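Local coordinates for protein arginyl-trna synthetase (PDB 1IQ0) that probably attaches arginine to its cognate tRNA at the cost of ATP, as a monomeric class I aminoacyl-tRNA synthetase, at residues A[435-447]-A[580-592]. Numbering follows the deposited sequence.
Sequences RMVALGAIRFSMV and GLDLLGIPAPEVM
Ile586 packs into the flank of helix 430-448 at Gly440, where the two segments come nearest, their CA atoms 5.0 Å apart. Its CG2 lies 3.6 Å from Gly440 CA, a close approach that the absence of a side chain on Gly440 permits. The other branch of Ile586 stands anti to its carbonyl carbon (chi1 -60°), which sends CG1 against Arg443 CB and carries CD1 to 3.7 Å from Phe444 CB, in the plane of the phenyl ring at its edge. Leu584 CD1 approaches the same ring obliquely, 4.1 Å from Phe444 CD1.

Beside this apolar centre the Arg443 chain bends at chi2 and chi3, laying its guanidinium face over the turn: Leu584 O is 2.7 Å from Arg443 NH1, but the angle is too poor for a hydrogen bond. The charge is instead met by a salt bridge from NH2 to Asp130 on helix 120-138, whose first turn overlaps the predicted 'HIGH' region. A leucine in place of Arg443 would probably leave Asp130 without this mate and the Leu584 carbonyl without its polar cover.

Along the C-terminal tail the contact becomes more open: Met436, Pro587 and Met592 are partly exposed. Met436, extended beyond CG, still packs firmly on two prolines, with CB 3.7 Å from Pro587 CG and SD 3.8 Å from Pro589 CG. Only at Met592, the last residue, does it thin to a single touch, CE to Val437 CG2 at 3.8 Å.

The turn beneath Ile586 is a Schellman motif closing helix 562-583: Ile586 N donates a hydrogen bond to Leu581 O and Gly585 N one to Asp582 O, and Gly585 has positive phi (69°). The capped helix and its tail thus join the DALR anticodon-binding domain to a helix assigned to the class I catalytic domain.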
# COMPACT_ATOMS: atom_id res chain seq x y z
N ARG A 435 -22.11 2.13 3.26
CA ARG A 435 -20.94 2.65 2.55
C ARG A 435 -19.65 2.12 3.18
O ARG A 435 -18.74 1.69 2.48
CB ARG A 435 -20.93 4.18 2.59
CG ARG A 435 -19.79 4.81 1.77
CD ARG A 435 -19.67 6.31 2.03
NE ARG A 435 -19.15 6.60 3.36
CZ ARG A 435 -17.89 6.38 3.73
NH1 ARG A 435 -17.02 5.88 2.86
NH2 ARG A 435 -17.50 6.66 4.97
N MET A 436 -19.59 2.17 4.51
CA MET A 436 -18.41 1.71 5.23
C MET A 436 -18.15 0.23 5.01
O MET A 436 -17.00 -0.17 4.82
CB MET A 436 -18.56 1.98 6.73
CG MET A 436 -18.55 3.46 7.07
SD MET A 436 -18.36 3.76 8.83
CE MET A 436 -18.44 5.56 8.85
N VAL A 437 -19.21 -0.57 5.04
CA VAL A 437 -19.07 -2.01 4.85
C VAL A 437 -18.62 -2.34 3.42
O VAL A 437 -17.74 -3.19 3.23
CB VAL A 437 -20.39 -2.73 5.16
CG1 VAL A 437 -20.26 -4.22 4.88
CG2 VAL A 437 -20.76 -2.50 6.62
N ALA A 438 -19.21 -1.68 2.43
CA ALA A 438 -18.85 -1.92 1.04
C ALA A 438 -17.39 -1.50 0.80
O ALA A 438 -16.63 -2.22 0.15
CB ALA A 438 -19.77 -1.14 0.11
N LEU A 439 -17.01 -0.35 1.34
CA LEU A 439 -15.65 0.17 1.20
C LEU A 439 -14.66 -0.76 1.87
O LEU A 439 -13.56 -1.01 1.35
CB LEU A 439 -15.54 1.57 1.82
CG LEU A 439 -14.16 2.22 1.79
CD1 LEU A 439 -13.71 2.41 0.34
CD2 LEU A 439 -14.20 3.56 2.50
N GLY A 440 -15.04 -1.27 3.04
CA GLY A 440 -14.18 -2.17 3.79
C GLY A 440 -13.99 -3.49 3.07
O GLY A 440 -12.90 -4.07 3.08
N ALA A 441 -15.06 -3.98 2.45
CA ALA A 441 -15.00 -5.24 1.72
C ALA A 441 -14.03 -5.09 0.54
O ALA A 441 -13.17 -5.94 0.31
CB ALA A 441 -16.38 -5.61 1.21
N ILE A 442 -14.18 -3.99 -0.19
CA ILE A 442 -13.34 -3.71 -1.34
C ILE A 442 -11.87 -3.43 -0.99
O ILE A 442 -10.97 -4.09 -1.51
CB ILE A 442 -13.94 -2.53 -2.15
CG1 ILE A 442 -15.29 -2.96 -2.73
CG2 ILE A 442 -12.97 -2.09 -3.26
CD1 ILE A 442 -16.08 -1.85 -3.38
N ARG A 443 -11.63 -2.48 -0.10
CA ARG A 443 -10.26 -2.15 0.30
C ARG A 443 -9.52 -3.34 0.91
O ARG A 443 -8.33 -3.53 0.66
CB ARG A 443 -10.23 -0.98 1.28
CG ARG A 443 -10.59 0.35 0.65
CD ARG A 443 -9.68 0.71 -0.52
NE ARG A 443 -8.56 1.57 -0.15
CZ ARG A 443 -7.44 1.15 0.43
NH1 ARG A 443 -7.27 -0.14 0.73
NH2 ARG A 443 -6.48 2.03 0.70
N PHE A 444 -10.22 -4.14 1.71
CA PHE A 444 -9.57 -5.30 2.33
C PHE A 444 -9.27 -6.39 1.31
O PHE A 444 -8.20 -6.99 1.33
CB PHE A 444 -10.43 -5.89 3.46
CG PHE A 444 -9.66 -6.82 4.35
CD1 PHE A 444 -8.88 -6.32 5.39
CD2 PHE A 444 -9.66 -8.19 4.12
CE1 PHE A 444 -8.10 -7.17 6.18
CE2 PHE A 444 -8.88 -9.05 4.90
CZ PHE A 444 -8.10 -8.53 5.93
N SER A 445 -10.22 -6.65 0.42
CA SER A 445 -10.03 -7.67 -0.61
C SER A 445 -8.82 -7.34 -1.50
O SER A 445 -7.98 -8.19 -1.79
CB SER A 445 -11.28 -7.78 -1.48
OG SER A 445 -11.05 -8.61 -2.61
N MET A 446 -8.73 -6.09 -1.93
CA MET A 446 -7.64 -5.64 -2.79
C MET A 446 -6.25 -5.73 -2.18
O MET A 446 -5.25 -5.75 -2.90
CB MET A 446 -7.90 -4.21 -3.25
CG MET A 446 -9.06 -4.07 -4.23
SD MET A 446 -8.77 -5.11 -5.69
CE MET A 446 -9.77 -6.57 -5.26
N VAL A 447 -6.16 -5.81 -0.86
CA VAL A 447 -4.85 -5.85 -0.23
C VAL A 447 -4.49 -7.06 0.64
O VAL A 447 -3.33 -7.20 1.05
CB VAL A 447 -4.64 -4.52 0.57
CG1 VAL A 447 -5.34 -4.60 1.93
CG2 VAL A 447 -3.18 -4.24 0.72
N GLY A 580 -5.40 -0.31 12.80
CA GLY A 580 -5.00 -1.19 11.71
C GLY A 580 -5.88 -1.01 10.48
O GLY A 580 -5.39 -0.85 9.37
N LEU A 581 -7.19 -1.03 10.69
CA LEU A 581 -8.15 -0.87 9.60
C LEU A 581 -7.90 0.44 8.84
O LEU A 581 -7.93 0.48 7.61
CB LEU A 581 -9.57 -0.88 10.17
CG LEU A 581 -10.50 -2.07 9.85
CD1 LEU A 581 -9.73 -3.27 9.33
CD2 LEU A 581 -11.28 -2.41 11.10
N ASP A 582 -7.66 1.51 9.60
CA ASP A 582 -7.41 2.82 9.03
C ASP A 582 -6.19 2.84 8.11
O ASP A 582 -6.19 3.54 7.09
CB ASP A 582 -7.22 3.84 10.15
CG ASP A 582 -6.98 5.24 9.61
OD1 ASP A 582 -7.94 5.83 9.07
OD2 ASP A 582 -5.84 5.74 9.73
N LEU A 583 -5.16 2.08 8.46
CA LEU A 583 -3.95 2.04 7.64
C LEU A 583 -4.19 1.35 6.30
O LEU A 583 -3.36 1.45 5.39
CB LEU A 583 -2.82 1.34 8.41
CG LEU A 583 -2.39 2.02 9.71
CD1 LEU A 583 -1.23 1.24 10.35
CD2 LEU A 583 -1.98 3.47 9.43
N LEU A 584 -5.31 0.65 6.18
CA LEU A 584 -5.67 -0.03 4.94
C LEU A 584 -6.82 0.75 4.30
O LEU A 584 -7.51 0.27 3.40
CB LEU A 584 -6.11 -1.47 5.22
CG LEU A 584 -5.14 -2.37 6.01
CD1 LEU A 584 -5.76 -3.76 6.10
CD2 LEU A 584 -3.77 -2.45 5.33
N GLY A 585 -7.04 1.97 4.79
CA GLY A 585 -8.09 2.82 4.26
C GLY A 585 -9.50 2.35 4.57
O GLY A 585 -10.45 2.75 3.90
N ILE A 586 -9.64 1.52 5.60
CA ILE A 586 -10.95 0.98 5.96
C ILE A 586 -11.54 1.63 7.22
O ILE A 586 -10.88 1.70 8.25
CB ILE A 586 -10.84 -0.55 6.17
CG1 ILE A 586 -10.35 -1.20 4.87
CG2 ILE A 586 -12.19 -1.12 6.60
CD1 ILE A 586 -9.90 -2.63 5.03
N PRO A 587 -12.78 2.14 7.13
CA PRO A 587 -13.40 2.76 8.30
C PRO A 587 -13.81 1.70 9.33
O PRO A 587 -13.98 0.53 9.00
CB PRO A 587 -14.58 3.51 7.70
CG PRO A 587 -14.94 2.66 6.51
CD PRO A 587 -13.60 2.33 5.92
N ALA A 588 -13.94 2.12 10.59
CA ALA A 588 -14.30 1.19 11.67
C ALA A 588 -15.64 1.52 12.31
O ALA A 588 -15.70 2.26 13.28
CB ALA A 588 -13.21 1.20 12.72
N PRO A 589 -16.73 0.96 11.77
CA PRO A 589 -18.09 1.19 12.27
C PRO A 589 -18.21 0.81 13.75
O PRO A 589 -17.76 -0.26 14.16
CB PRO A 589 -18.94 0.28 11.39
CG PRO A 589 -18.15 0.17 10.13
CD PRO A 589 -16.75 0.02 10.64
N GLU A 590 -18.81 1.69 14.54
CA GLU A 590 -18.99 1.42 15.97
C GLU A 590 -20.23 0.55 16.17
O GLU A 590 -20.26 -0.30 17.06
CB GLU A 590 -19.17 2.72 16.75
CG GLU A 590 -18.04 3.72 16.59
CD GLU A 590 -18.18 4.91 17.53
OE1 GLU A 590 -19.32 5.34 17.77
OE2 GLU A 590 -17.15 5.41 18.02
N VAL A 591 -21.24 0.77 15.34
CA VAL A 591 -22.48 0.02 15.43
C VAL A 591 -22.74 -0.83 14.18
O VAL A 591 -22.77 -0.31 13.06
CB VAL A 591 -23.68 0.97 15.63
CG1 VAL A 591 -24.96 0.17 15.84
CG2 VAL A 591 -23.42 1.90 16.81
N MET A 592 -22.93 -2.13 14.38
CA MET A 592 -23.19 -3.04 13.27
C MET A 592 -24.15 -4.15 13.68
O MET A 592 -23.97 -4.78 14.73
CB MET A 592 -21.88 -3.66 12.77
CG MET A 592 -20.90 -2.64 12.20
SD MET A 592 -19.35 -3.37 11.64
CE MET A 592 -19.81 -3.90 10.00